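Local coordinates for protein glycerate dehydrogenase (Bacillus sp. 5mfcol3.1, PDB 6P2I) that reduces acyclic imino acids to amino acids with NADPH, intercepting imines that a partner oxidase makes in situ, at residues 41-46 with 62-67; 94-99 with 287-292; 138-143 with 164-169; 204-209 with 230-235. One frame throughout, in Å; residues are numbered along the deposited sequence.

Contact 1: 41-46 with 62-67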
# COMPACT_ATOMS: atom_id res chain seq x y z
N ARG A 41 42.64 -0.28 1.05
CA ARG A 41 41.94 -1.42 0.47
C ARG A 41 41.76 -1.23 -1.03
O ARG A 41 41.93 -2.18 -1.80
CB ARG A 41 40.58 -1.61 1.15
CG ARG A 41 40.71 -2.03 2.60
CD ARG A 41 39.42 -1.81 3.37
NE ARG A 41 39.64 -2.05 4.80
CZ ARG A 41 38.67 -2.12 5.70
NH1 ARG A 41 37.39 -1.97 5.34
NH2 ARG A 41 38.97 -2.35 6.97
N LEU A 42 41.43 -0.00 -1.45
CA LEU A 42 41.27 0.26 -2.88
C LEU A 42 42.59 0.09 -3.62
O LEU A 42 42.60 -0.35 -4.78
CB LEU A 42 40.70 1.66 -3.09
CG LEU A 42 39.22 1.77 -2.67
CD1 LEU A 42 38.83 3.23 -2.46
CD2 LEU A 42 38.28 1.09 -3.67
N SER A 43 43.71 0.43 -2.99
CA SER A 43 45.01 0.35 -3.65
C SER A 43 45.63 -1.04 -3.58
O SER A 43 46.70 -1.25 -4.19
CB SER A 43 45.97 1.37 -3.03
OG SER A 43 45.48 2.68 -3.17
N SER A 44 45.01 -1.98 -2.88
CA SER A 44 45.55 -3.33 -2.73
C SER A 44 44.78 -4.35 -3.55
O SER A 44 44.95 -5.56 -3.34
CB SER A 44 45.56 -3.72 -1.25
OG SER A 44 46.32 -2.78 -0.50
N THR A 45 43.96 -3.90 -4.49
CA THR A 45 43.05 -4.77 -5.21
C THR A 45 43.00 -4.35 -6.67
O THR A 45 43.35 -3.23 -7.03
CB THR A 45 41.66 -4.76 -4.55
OG1 THR A 45 40.90 -5.88 -4.99
CG2 THR A 45 40.90 -3.46 -4.87
N ASP A 46 42.56 -5.28 -7.51
CA ASP A 46 42.37 -4.98 -8.92
C ASP A 46 40.93 -4.62 -9.24
O ASP A 46 40.68 -3.68 -10.00
CB ASP A 46 42.82 -6.16 -9.77
CG ASP A 46 44.23 -6.58 -9.45
OD1 ASP A 46 45.16 -5.78 -9.71
OD2 ASP A 46 44.41 -7.69 -8.89
N LYS A 62 45.18 9.37 -4.61
CA LYS A 62 46.11 8.59 -3.82
C LYS A 62 46.02 7.09 -4.09
O LYS A 62 46.79 6.32 -3.51
CB LYS A 62 45.88 8.86 -2.33
CG LYS A 62 46.16 10.30 -1.91
CD LYS A 62 45.62 10.59 -0.51
CE LYS A 62 45.86 12.04 -0.13
NZ LYS A 62 45.17 12.41 1.14
N ILE A 63 45.11 6.67 -4.94
CA ILE A 63 44.88 5.25 -5.22
C ILE A 63 45.83 4.79 -6.32
O ILE A 63 46.11 5.51 -7.28
CB ILE A 63 43.41 5.02 -5.62
CG1 ILE A 63 42.50 5.22 -4.41
CG2 ILE A 63 43.20 3.63 -6.23
CD1 ILE A 63 41.03 5.13 -4.72
N SER A 64 46.34 3.57 -6.17
CA SER A 64 47.09 2.89 -7.21
C SER A 64 46.50 1.50 -7.42
O SER A 64 45.62 1.06 -6.68
CB SER A 64 48.58 2.81 -6.87
OG SER A 64 48.79 2.03 -5.70
N ARG A 65 46.97 0.84 -8.48
CA ARG A 65 46.64 -0.54 -8.85
C ARG A 65 45.20 -0.73 -9.31
O ARG A 65 44.97 -1.36 -10.35
CB ARG A 65 46.93 -1.49 -7.68
CG ARG A 65 46.57 -2.93 -7.99
CD ARG A 65 46.99 -3.87 -6.87
NE ARG A 65 46.53 -5.23 -7.11
CZ ARG A 65 46.79 -6.25 -6.30
NH1 ARG A 65 47.51 -6.06 -5.20
NH2 ARG A 65 46.34 -7.47 -6.58
N LEU A 66 44.24 -0.19 -8.56
CA LEU A 66 42.82 -0.40 -8.85
C LEU A 66 42.48 -0.11 -10.31
O LEU A 66 42.84 0.93 -10.85
CB LEU A 66 41.98 0.50 -7.94
CG LEU A 66 40.46 0.40 -8.10
CD1 LEU A 66 39.99 -0.99 -7.69
CD2 LEU A 66 39.78 1.48 -7.28
N LYS A 67 41.73 -1.03 -10.94
CA LYS A 67 41.31 -0.83 -12.31
C LYS A 67 39.80 -0.80 -12.50
O LYS A 67 39.34 -0.24 -13.50
CB LYS A 67 41.88 -1.93 -13.23
CG LYS A 67 43.40 -1.84 -13.44
CD LYS A 67 43.81 -0.47 -13.93
CE LYS A 67 43.28 -0.21 -15.33
NZ LYS A 67 43.49 1.20 -15.77
O HOH W 1 49.10 -0.36 -4.77
O HOH W 2 49.13 -3.65 -4.17
O HOH W 3 47.79 3.99 -2.36
O HOH W 4 45.09 -3.86 -11.38
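Arg65 reaches across to Asp46, and from CB to NH2 its side chain touches Ser43 to Asp46. Arg65 CB lies 3.5 Å from Ser43 O. Arg65 CG passes Thr45 O at 3.4 Å, and CD stays near both of these oxygens. CG stands opposite the backbone N (chi1 178°), and the chain is extended from there to NE, carrying the guanidinium beside the carboxylate. Arg65 NE bonds Asp46 OD1 at 3.0 Å and NH2 bonds OD2, a side-on grip. Both bonds are nearly straight and lie near the guanidinium plane, but they meet the carboxylate from above its plane; the planes are 52° apart. Ser44 O sits over one guanidinium face. Asp46 OD2 also accepts from the backbone N of Lys2. An asparagine in place of Asp46 would probably break the paired grip and leave the Arg65 charge without its mate. Lys67 N bonds Asp46 O at 3.0 Å, and Ser64 N bonds Ser43 OG, which Ile39 O also holds. Further in, Leu42 CD1 meets Ile63 CD1 at 3.7 Å. The contact joins helix 35-43 to the loop between helix 57-60 and strand 68-71, with Leu42 and Leu66 resting on Ala48 of strand 47-50.

Contact 2: 94-99 with 287-292. With DAR (D-arginine), chain D; NAP (NADP nicotinamide-adenine-dinucleotide phosphate), chain C.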
# COMPACT_ATOMS: atom_id res chain seq x y z
N CYS A 94 25.08 -1.79 -10.10
CA CYS A 94 24.13 -2.88 -10.23
C CYS A 94 22.79 -2.23 -10.53
O CYS A 94 22.17 -1.62 -9.64
CB CYS A 94 24.06 -3.74 -8.96
SG CYS A 94 25.66 -4.58 -8.63
N PRO A 95 22.34 -2.27 -11.78
CA PRO A 95 21.37 -1.27 -12.25
C PRO A 95 19.90 -1.60 -12.07
O PRO A 95 19.09 -0.68 -12.15
CB PRO A 95 21.68 -1.18 -13.74
CG PRO A 95 22.18 -2.54 -14.10
CD PRO A 95 22.94 -3.03 -12.89
N GLN A 96 19.53 -2.87 -11.91
CA GLN A 96 18.10 -3.20 -11.95
C GLN A 96 17.60 -4.06 -10.79
O GLN A 96 16.40 -4.32 -10.71
CB GLN A 96 17.75 -3.90 -13.27
CG GLN A 96 18.18 -3.15 -14.51
CD GLN A 96 17.48 -3.63 -15.77
OE1 GLN A 96 16.41 -4.25 -15.71
NE2 GLN A 96 18.08 -3.34 -16.92
N TYR A 97 18.49 -4.49 -9.88
CA TYR A 97 18.12 -5.49 -8.89
C TYR A 97 16.89 -5.08 -8.07
O TYR A 97 16.11 -5.95 -7.68
CB TYR A 97 19.30 -5.76 -7.94
CG TYR A 97 19.66 -4.59 -7.04
CD1 TYR A 97 20.46 -3.54 -7.50
CD2 TYR A 97 19.21 -4.54 -5.73
CE1 TYR A 97 20.76 -2.46 -6.68
CE2 TYR A 97 19.51 -3.46 -4.91
CZ TYR A 97 20.28 -2.43 -5.39
OH TYR A 97 20.58 -1.37 -4.56
N SER A 98 16.72 -3.79 -7.78
CA SER A 98 15.70 -3.40 -6.81
C SER A 98 14.44 -2.80 -7.44
O SER A 98 13.54 -2.41 -6.70
CB SER A 98 16.26 -2.39 -5.81
OG SER A 98 16.35 -1.10 -6.39
N LYS A 99 14.36 -2.71 -8.77
CA LYS A 99 13.33 -1.85 -9.34
C LYS A 99 11.92 -2.32 -8.99
O LYS A 99 11.03 -1.49 -8.76
CB LYS A 99 13.50 -1.71 -10.86
CG LYS A 99 13.28 -2.93 -11.74
CD LYS A 99 13.58 -2.56 -13.20
CE LYS A 99 13.36 -3.75 -14.15
NZ LYS A 99 13.41 -3.36 -15.59
N MET A 287 23.03 -9.89 -6.19
CA MET A 287 24.17 -10.80 -6.30
C MET A 287 24.40 -11.22 -7.74
O MET A 287 25.56 -11.31 -8.19
CB MET A 287 23.95 -12.03 -5.42
CG MET A 287 23.77 -11.72 -3.93
SD MET A 287 25.22 -10.92 -3.20
CE MET A 287 24.77 -9.19 -3.23
N TYR A 288 23.32 -11.50 -8.48
CA TYR A 288 23.49 -11.88 -9.89
C TYR A 288 24.13 -10.75 -10.68
O TYR A 288 24.97 -11.01 -11.56
CB TYR A 288 22.14 -12.23 -10.53
CG TYR A 288 21.32 -13.33 -9.88
CD1 TYR A 288 21.90 -14.34 -9.14
CD2 TYR A 288 19.93 -13.36 -10.05
CE1 TYR A 288 21.12 -15.35 -8.56
CE2 TYR A 288 19.15 -14.35 -9.48
CZ TYR A 288 19.75 -15.35 -8.74
OH TYR A 288 18.96 -16.34 -8.18
N GLU A 289 23.75 -9.50 -10.39
CA GLU A 289 24.33 -8.36 -11.10
C GLU A 289 25.79 -8.16 -10.74
O GLU A 289 26.63 -7.90 -11.61
CB GLU A 289 23.54 -7.08 -10.81
CG GLU A 289 22.20 -7.05 -11.56
CD GLU A 289 21.41 -5.76 -11.36
OE1 GLU A 289 21.56 -5.11 -10.32
OE2 GLU A 289 20.60 -5.43 -12.26
N LEU A 290 26.12 -8.27 -9.45
CA LEU A 290 27.51 -8.19 -9.02
C LEU A 290 28.37 -9.21 -9.75
O LEU A 290 29.47 -8.89 -10.24
CB LEU A 290 27.58 -8.40 -7.51
CG LEU A 290 28.98 -8.62 -6.95
CD1 LEU A 290 29.85 -7.39 -7.17
CD2 LEU A 290 28.90 -8.97 -5.49
N ILE A 291 27.88 -10.45 -9.84
CA ILE A 291 28.65 -11.51 -10.47
C ILE A 291 28.73 -11.27 -11.97
O ILE A 291 29.77 -11.52 -12.60
CB ILE A 291 28.05 -12.89 -10.13
CG1 ILE A 291 28.33 -13.22 -8.67
CG2 ILE A 291 28.58 -13.98 -11.06
CD1 ILE A 291 27.41 -14.28 -8.09
N GLU A 292 27.64 -10.80 -12.57
CA GLU A 292 27.67 -10.50 -14.00
C GLU A 292 28.67 -9.40 -14.31
O GLU A 292 29.37 -9.45 -15.33
CB GLU A 292 26.28 -10.11 -14.50
CG GLU A 292 26.29 -9.72 -15.95
CD GLU A 292 24.89 -9.47 -16.49
OE1 GLU A 292 23.96 -9.37 -15.66
OE2 GLU A 292 24.74 -9.38 -17.72
N DAR D . 20.57 3.53 -2.45
CA DAR D . 19.90 2.40 -3.08
CB DAR D . 19.76 1.21 -2.12
CG DAR D . 21.10 0.64 -1.66
CD DAR D . 20.95 -0.76 -1.06
NE DAR D . 22.19 -1.44 -0.70
CZ DAR D . 22.53 -2.60 -1.27
NH1 DAR D . 22.02 -2.94 -2.46
NH2 DAR D . 23.37 -3.44 -0.67
C DAR D . 20.60 2.03 -4.38
O DAR D . 20.61 0.86 -4.82
OXT DAR D . 21.15 2.93 -5.00
PA NAP C . 17.67 5.27 -14.17
O1A NAP C . 19.05 5.82 -14.47
O2A NAP C . 17.19 4.05 -14.90
O5B NAP C . 16.62 6.44 -14.43
C5B NAP C . 16.88 7.78 -14.03
C4B NAP C . 15.78 8.65 -14.63
O4B NAP C . 15.99 9.98 -14.15
C3B NAP C . 15.85 8.72 -16.15
O3B NAP C . 14.53 8.94 -16.68
C2B NAP C . 16.67 9.96 -16.41
O2B NAP C . 16.41 10.55 -17.68
C1B NAP C . 16.14 10.83 -15.29
N9A NAP C . 17.03 11.97 -15.03
C8A NAP C . 18.36 11.92 -14.80
N7A NAP C . 18.85 13.18 -14.62
C5A NAP C . 17.81 14.03 -14.75
C6A NAP C . 17.62 15.49 -14.68
N6A NAP C . 18.67 16.31 -14.43
N1A NAP C . 16.37 15.96 -14.87
C2A NAP C . 15.32 15.16 -15.11
N3A NAP C . 15.40 13.82 -15.19
C4A NAP C . 16.62 13.22 -15.02
O3 NAP C . 17.63 5.10 -12.57
PN NAP C . 16.72 4.09 -11.71
O1N NAP C . 17.27 2.69 -11.81
O2N NAP C . 15.26 4.31 -12.04
O5D NAP C . 17.04 4.62 -10.23
C5D NAP C . 16.72 5.96 -9.86
C4D NAP C . 17.21 6.26 -8.45
O4D NAP C . 16.49 5.45 -7.52
C3D NAP C . 18.66 5.88 -8.19
O3D NAP C . 19.58 6.89 -8.65
C2D NAP C . 18.68 5.70 -6.68
O2D NAP C . 19.12 6.92 -6.06
C1D NAP C . 17.23 5.39 -6.31
N1N NAP C . 17.13 4.06 -5.70
C2N NAP C . 16.58 3.93 -4.48
C3N NAP C . 16.48 2.69 -3.86
C7N NAP C . 15.89 2.57 -2.48
O7N NAP C . 16.09 1.55 -1.83
N7N NAP C . 15.21 3.60 -1.95
C4N NAP C . 16.96 1.56 -4.53
C5N NAP C . 17.53 1.72 -5.80
C6N NAP C . 17.59 2.99 -6.36
P2B NAP C . 17.17 10.10 -19.03
O1X NAP C . 18.65 10.21 -18.73
O2X NAP C . 16.74 8.68 -19.28
O3X NAP C . 16.63 11.07 -20.06
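Hydrogen bonds from Gln96 and Tyr97 to the carboxylate of Glu289 carry this contact. Gln96 N gives the main bond, 2.8 Å to Glu289 OE2, on the syn lone pair of that oxygen. Two weak bonds go to Glu289 OE1: from Gln96 N, and from Tyr97 N at 3.2 Å. The Glu289 chain is extended beyond CG (chi2 -177°), which carries the carboxylate from helix 280-298 to these amides. Van der Waals contacts surround the carboxylate. Glu289 OE1 lies 3.2 Å from Cys94 CB and close to the edge of the Tyr97 ring, whose plane stands 78° from the carboxylate. Glu289 OE2 lies 3.4 Å from Pro95 CD. The one apolar pair is Cys94 SG on Leu290 CB, loose at 4.4 Å. Ligand contacts come from the far side of the loop. D-arginine NH1 donates to Tyr97 OH, though that hydroxyl is less surely placed. Ser98 OG lies 3.1 Å from C5N of the nicotinamide. Asn286, on the same helix, also binds D-arginine. A carboxylate bound by main-chain N-H groups holds the loop backbone shortly before helix 99-114. Its charge is probably eased by those amides, and it ties helix 280-298 to residues lining both ligand pockets.

Contact 3: 138-143 with 164-169. With EDO (1,2-ethanediol), chain E.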
# COMPACT_ATOMS: atom_id res chain seq x y z
N SER A 138 -8.80 9.20 -0.55
CA SER A 138 -9.02 9.22 -1.98
C SER A 138 -8.61 7.88 -2.58
O SER A 138 -7.57 7.32 -2.20
CB SER A 138 -8.22 10.35 -2.65
OG SER A 138 -8.78 11.61 -2.37
N GLU A 139 -9.43 7.38 -3.49
CA GLU A 139 -9.00 6.26 -4.31
C GLU A 139 -7.90 6.73 -5.24
O GLU A 139 -7.93 7.86 -5.73
CB GLU A 139 -10.16 5.69 -5.13
CG GLU A 139 -11.19 4.99 -4.25
CD GLU A 139 -12.54 4.79 -4.91
OE1 GLU A 139 -13.51 4.54 -4.15
OE2 GLU A 139 -12.66 4.87 -6.16
N ILE A 140 -6.90 5.87 -5.48
CA ILE A 140 -5.86 6.25 -6.43
C ILE A 140 -6.27 5.96 -7.87
O ILE A 140 -5.70 6.56 -8.80
CB ILE A 140 -4.51 5.58 -6.10
CG1 ILE A 140 -4.48 4.08 -6.41
CG2 ILE A 140 -4.11 5.88 -4.65
CD1 ILE A 140 -3.03 3.45 -6.22
N ARG A 141 -7.27 5.11 -8.11
CA ARG A 141 -7.71 4.88 -9.47
C ARG A 141 -8.18 6.20 -10.08
O ARG A 141 -8.83 7.01 -9.40
CB ARG A 141 -8.83 3.84 -9.52
CG ARG A 141 -9.42 3.64 -10.91
CD ARG A 141 -10.53 2.61 -10.92
NE ARG A 141 -11.20 2.54 -12.21
CZ ARG A 141 -11.30 1.43 -12.95
NH1 ARG A 141 -10.78 0.30 -12.52
NH2 ARG A 141 -11.93 1.47 -14.11
N ASP A 142 -7.81 6.43 -11.33
CA ASP A 142 -8.16 7.59 -12.15
C ASP A 142 -7.43 8.86 -11.72
O ASP A 142 -7.67 9.92 -12.32
CB ASP A 142 -9.67 7.87 -12.18
CG ASP A 142 -10.42 6.87 -13.04
OD1 ASP A 142 -9.79 6.28 -13.95
OD2 ASP A 142 -11.64 6.68 -12.81
N LYS A 143 -6.55 8.80 -10.72
CA LYS A 143 -5.77 9.97 -10.35
C LYS A 143 -4.55 10.08 -11.25
O LYS A 143 -4.17 9.14 -11.95
CB LYS A 143 -5.34 9.90 -8.89
CG LYS A 143 -6.52 9.79 -7.92
CD LYS A 143 -7.35 11.05 -7.92
CE LYS A 143 -8.55 10.91 -6.99
NZ LYS A 143 -9.37 9.72 -7.34
N PHE A 164 -3.38 -0.03 -12.37
CA PHE A 164 -4.33 0.55 -11.42
C PHE A 164 -5.30 1.50 -12.10
O PHE A 164 -6.19 2.03 -11.42
CB PHE A 164 -3.60 1.33 -10.33
CG PHE A 164 -3.54 0.65 -9.00
CD1 PHE A 164 -4.65 0.60 -8.18
CD2 PHE A 164 -2.35 0.11 -8.53
CE1 PHE A 164 -4.59 -0.01 -6.95
CE2 PHE A 164 -2.28 -0.49 -7.30
CZ PHE A 164 -3.40 -0.55 -6.50
N GLN A 165 -5.18 1.70 -13.41
CA GLN A 165 -5.98 2.67 -14.16
C GLN A 165 -5.80 4.08 -13.58
O GLN A 165 -6.74 4.73 -13.13
CB GLN A 165 -7.46 2.27 -14.19
CG GLN A 165 -7.73 0.95 -14.91
CD GLN A 165 -7.33 0.99 -16.38
OE1 GLN A 165 -6.54 0.17 -16.84
NE2 GLN A 165 -7.89 1.94 -17.12
N MET A 166 -4.54 4.52 -13.58
CA MET A 166 -4.17 5.89 -13.26
C MET A 166 -3.70 6.59 -14.53
O MET A 166 -3.35 5.94 -15.51
CB MET A 166 -3.05 5.91 -12.20
CG MET A 166 -3.44 5.19 -10.94
SD MET A 166 -2.13 5.07 -9.76
CE MET A 166 -2.04 6.76 -9.20
N LYS A 167 -3.72 7.92 -14.50
CA LYS A 167 -3.10 8.71 -15.56
C LYS A 167 -1.65 8.94 -15.16
O LYS A 167 -1.39 9.43 -14.05
CB LYS A 167 -3.81 10.04 -15.75
CG LYS A 167 -5.29 9.99 -15.43
CD LYS A 167 -6.12 10.78 -16.43
CE LYS A 167 -7.61 10.53 -16.21
NZ LYS A 167 -8.43 11.21 -17.25
N VAL A 168 -0.71 8.55 -16.02
CA VAL A 168 0.71 8.64 -15.70
C VAL A 168 1.34 9.74 -16.53
O VAL A 168 1.28 9.71 -17.77
CB VAL A 168 1.43 7.31 -15.95
CG1 VAL A 168 2.89 7.41 -15.51
CG2 VAL A 168 0.71 6.18 -15.21
N ILE A 169 1.94 10.72 -15.85
CA ILE A 169 2.75 11.73 -16.51
C ILE A 169 4.15 11.67 -15.89
O ILE A 169 4.37 11.03 -14.86
CB ILE A 169 2.14 13.15 -16.41
CG1 ILE A 169 2.18 13.67 -14.97
CG2 ILE A 169 0.70 13.17 -16.98
CD1 ILE A 169 1.54 15.05 -14.80
C1 EDO E . -8.26 -1.13 -11.04
O1 EDO E . -7.97 -0.09 -10.09
C2 EDO E . -9.43 -1.97 -10.55
O2 EDO E . -10.63 -1.20 -10.64
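Ile140 sets its CD1 methyl over the centre of the Phe164 ring, a CH-pi contact in which CD1 lies 3.8 Å from the ring centroid and 8° off the ring normal. Its CG1 lies between the backbone N and the carbonyl carbon (chi1 72°), which turns that branch onto the ring. Ile140 CD1 also meets Met166 SD at 4.0 Å. Arg141 CG lies 3.6 Å from Phe164 O and equally close to Gln165 O. An alanine in place of Arg141 would probably leave the carbonyls of Phe164 and Gln165 without the aliphatic chain that flanks them. Two backbone bonds set these side chains: Asp142 N to Gln165 O at 2.7 Å, and Lys167 N to Lys143 O at 2.9 Å. Behind them, a type II turn shapes residues 140-143, and a Schellman motif with Gln165 as C-prime ends helix 152-163. Lys143 NZ bonds Glu139 O at 2.9 Å and forms a salt bridge with Glu281 of the second subunit. Glu104 of that subunit receives the Ile140 and Arg141 amides. The contact brings the turn before strand 144-148 to the start of its parallel neighbour, strand 167-171. Ile140 also packs on helix 99-114, and Phe164 meets Phe107 of that helix.

Contact 4: 204-209 with 230-235; sequences ADTEII and GNLIDE
Thr206 packs against Leu232 where two loops meet in the Rossmann-type NAD-binding domain, each loop following a strand of its parallel sheet. Thr206 opens a type II beta turn that runs to Ile209. Its OG1 lies between the backbone N and the carbonyl carbon (chi1 65°). From there it bonds Pro201 O and Asn203 N, and Thr206 OG1 also lies 3.5 Å from Leu232 CD2. Thr206 O touches Leu232 CD2 at 3.4 Å, which places Leu232 alongside the threonine. This threonine also belongs to the NADP pocket.

Glu207 comes next and runs beside Asn231. Glu207 OE1 lies 3.7 Å from Asn231 CB, with the carboxylate and amide planes 71° apart. The other oxygen, OE2, makes a salt bridge with Arg202.

Ile208 takes a left-handed backbone conformation with positive phi, as expected at the third position of a type II turn. Ile208 N donates to Asn231 O at 2.9 Å, in the carbonyl plane, with an angle of 157° at the hydrogen. The side chain bends back over the segment 230-235. Ile208 CD1 reaches Ile233 O at 3.6 Å, and Ile208 CG2 rests against Asp234 CB at 3.8 Å. Asp234 is the N-cap of helix 235-243, its OD1 bonding Ala237 N, and the isoleucine thus sits beside the helix start. The segment it leans on begins as a 3-10 turn, in which Ile233 N bonds Gly230 O.

Ile209 closes the turn. Leu210, one residue on, pairs its backbone with Leu232 and Asp234. The Ile209 CG2 methyl lies 3.5 Å from Leu232 O.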
# COMPACT_ATOMS: atom_id res chain seq x y z
N ALA A 204 24.92 16.98 -9.00
CA ALA A 204 24.95 18.43 -8.91
C ALA A 204 23.76 19.07 -9.62
O ALA A 204 23.29 20.13 -9.20
CB ALA A 204 26.27 18.97 -9.47
N ASP A 205 23.26 18.44 -10.69
CA ASP A 205 22.14 19.00 -11.44
C ASP A 205 20.80 18.78 -10.74
O ASP A 205 19.90 19.62 -10.85
CB ASP A 205 22.08 18.37 -12.83
CG ASP A 205 23.31 18.66 -13.66
OD1 ASP A 205 24.05 19.61 -13.33
OD2 ASP A 205 23.54 17.92 -14.65
N THR A 206 20.64 17.67 -10.03
CA THR A 206 19.35 17.31 -9.47
C THR A 206 19.22 17.62 -7.99
O THR A 206 18.12 17.47 -7.44
CB THR A 206 19.07 15.82 -9.70
OG1 THR A 206 20.03 15.04 -8.99
CG2 THR A 206 19.16 15.49 -11.18
N GLU A 207 20.29 18.04 -7.32
CA GLU A 207 20.16 18.44 -5.92
C GLU A 207 19.17 19.59 -5.80
O GLU A 207 19.25 20.57 -6.56
CB GLU A 207 21.53 18.84 -5.36
CG GLU A 207 22.40 17.64 -5.07
CD GLU A 207 23.04 17.70 -3.71
OE1 GLU A 207 22.42 18.26 -2.78
OE2 GLU A 207 24.18 17.21 -3.57
N ILE A 208 18.23 19.46 -4.87
CA ILE A 208 17.19 20.45 -4.63
C ILE A 208 16.43 20.75 -5.92
O ILE A 208 16.13 21.91 -6.22
CB ILE A 208 17.76 21.75 -4.03
CG1 ILE A 208 18.91 21.45 -3.07
CG2 ILE A 208 16.67 22.52 -3.29
CD1 ILE A 208 18.46 20.84 -1.76
N ILE A 209 16.13 19.71 -6.69
CA ILE A 209 15.33 19.92 -7.89
C ILE A 209 13.91 20.33 -7.51
O ILE A 209 13.27 21.11 -8.23
CB ILE A 209 15.35 18.67 -8.80
CG1 ILE A 209 14.82 19.02 -10.19
CG2 ILE A 209 14.58 17.52 -8.17
CD1 ILE A 209 14.71 17.83 -11.13
N GLY A 230 17.12 12.29 -0.02
CA GLY A 230 16.42 13.42 0.57
C GLY A 230 16.89 14.75 0.01
O GLY A 230 16.11 15.71 -0.07
N ASN A 231 18.16 14.82 -0.41
CA ASN A 231 18.77 16.02 -0.96
C ASN A 231 18.16 16.48 -2.27
O ASN A 231 18.51 17.57 -2.74
CB ASN A 231 20.27 15.75 -1.16
CG ASN A 231 20.85 14.94 -0.02
OD1 ASN A 231 20.66 13.72 0.07
ND2 ASN A 231 21.55 15.62 0.88
N LEU A 232 17.30 15.68 -2.89
CA LEU A 232 16.62 16.11 -4.11
C LEU A 232 15.58 17.19 -3.82
O LEU A 232 15.14 17.86 -4.76
CB LEU A 232 15.93 14.92 -4.78
CG LEU A 232 16.84 13.80 -5.27
CD1 LEU A 232 16.02 12.65 -5.77
CD2 LEU A 232 17.76 14.31 -6.37
N ILE A 233 15.18 17.34 -2.57
CA ILE A 233 14.11 18.25 -2.17
C ILE A 233 14.69 19.34 -1.29
O ILE A 233 15.61 19.08 -0.50
CB ILE A 233 12.99 17.49 -1.41
CG1 ILE A 233 12.55 16.25 -2.20
CG2 ILE A 233 11.82 18.42 -1.11
CD1 ILE A 233 11.51 15.41 -1.48
N ASP A 234 14.15 20.55 -1.42
CA ASP A 234 14.35 21.56 -0.38
C ASP A 234 13.63 21.06 0.87
O ASP A 234 12.42 21.30 1.03
CB ASP A 234 13.83 22.93 -0.82
CG ASP A 234 14.13 24.04 0.18
OD1 ASP A 234 14.18 23.79 1.40
OD2 ASP A 234 14.31 25.19 -0.27
N GLU A 235 14.35 20.36 1.74
CA GLU A 235 13.69 19.64 2.83
C GLU A 235 13.07 20.59 3.84
O GLU A 235 12.03 20.26 4.42
CB GLU A 235 14.69 18.71 3.51
CG GLU A 235 14.04 17.64 4.34
CD GLU A 235 15.06 16.68 4.90
OE1 GLU A 235 15.21 15.59 4.32
OE2 GLU A 235 15.72 17.05 5.91

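Overall arrangement
From the N terminus, contact 1 closes first. It closes a short loop within the domain of the five-stranded sheet, joining helix 35-43 to the loop ahead of strand 68-71. Contact 2 opens after the last strand of that sheet, 90-92, and closes only at helix 280-298. Contacts 3 and 4 fall within this long span, one after the other, and none of the four cross. Contact 3 ties together the entries to the first two strands in sequence of the seven-stranded sheet, beside the second subunit. Contact 4 joins loops after strands 195-198 and 223-226 of the same sheet. Contacts 1 and 3 lie about 50 Å apart between centres, on opposite sides of the chain's centre.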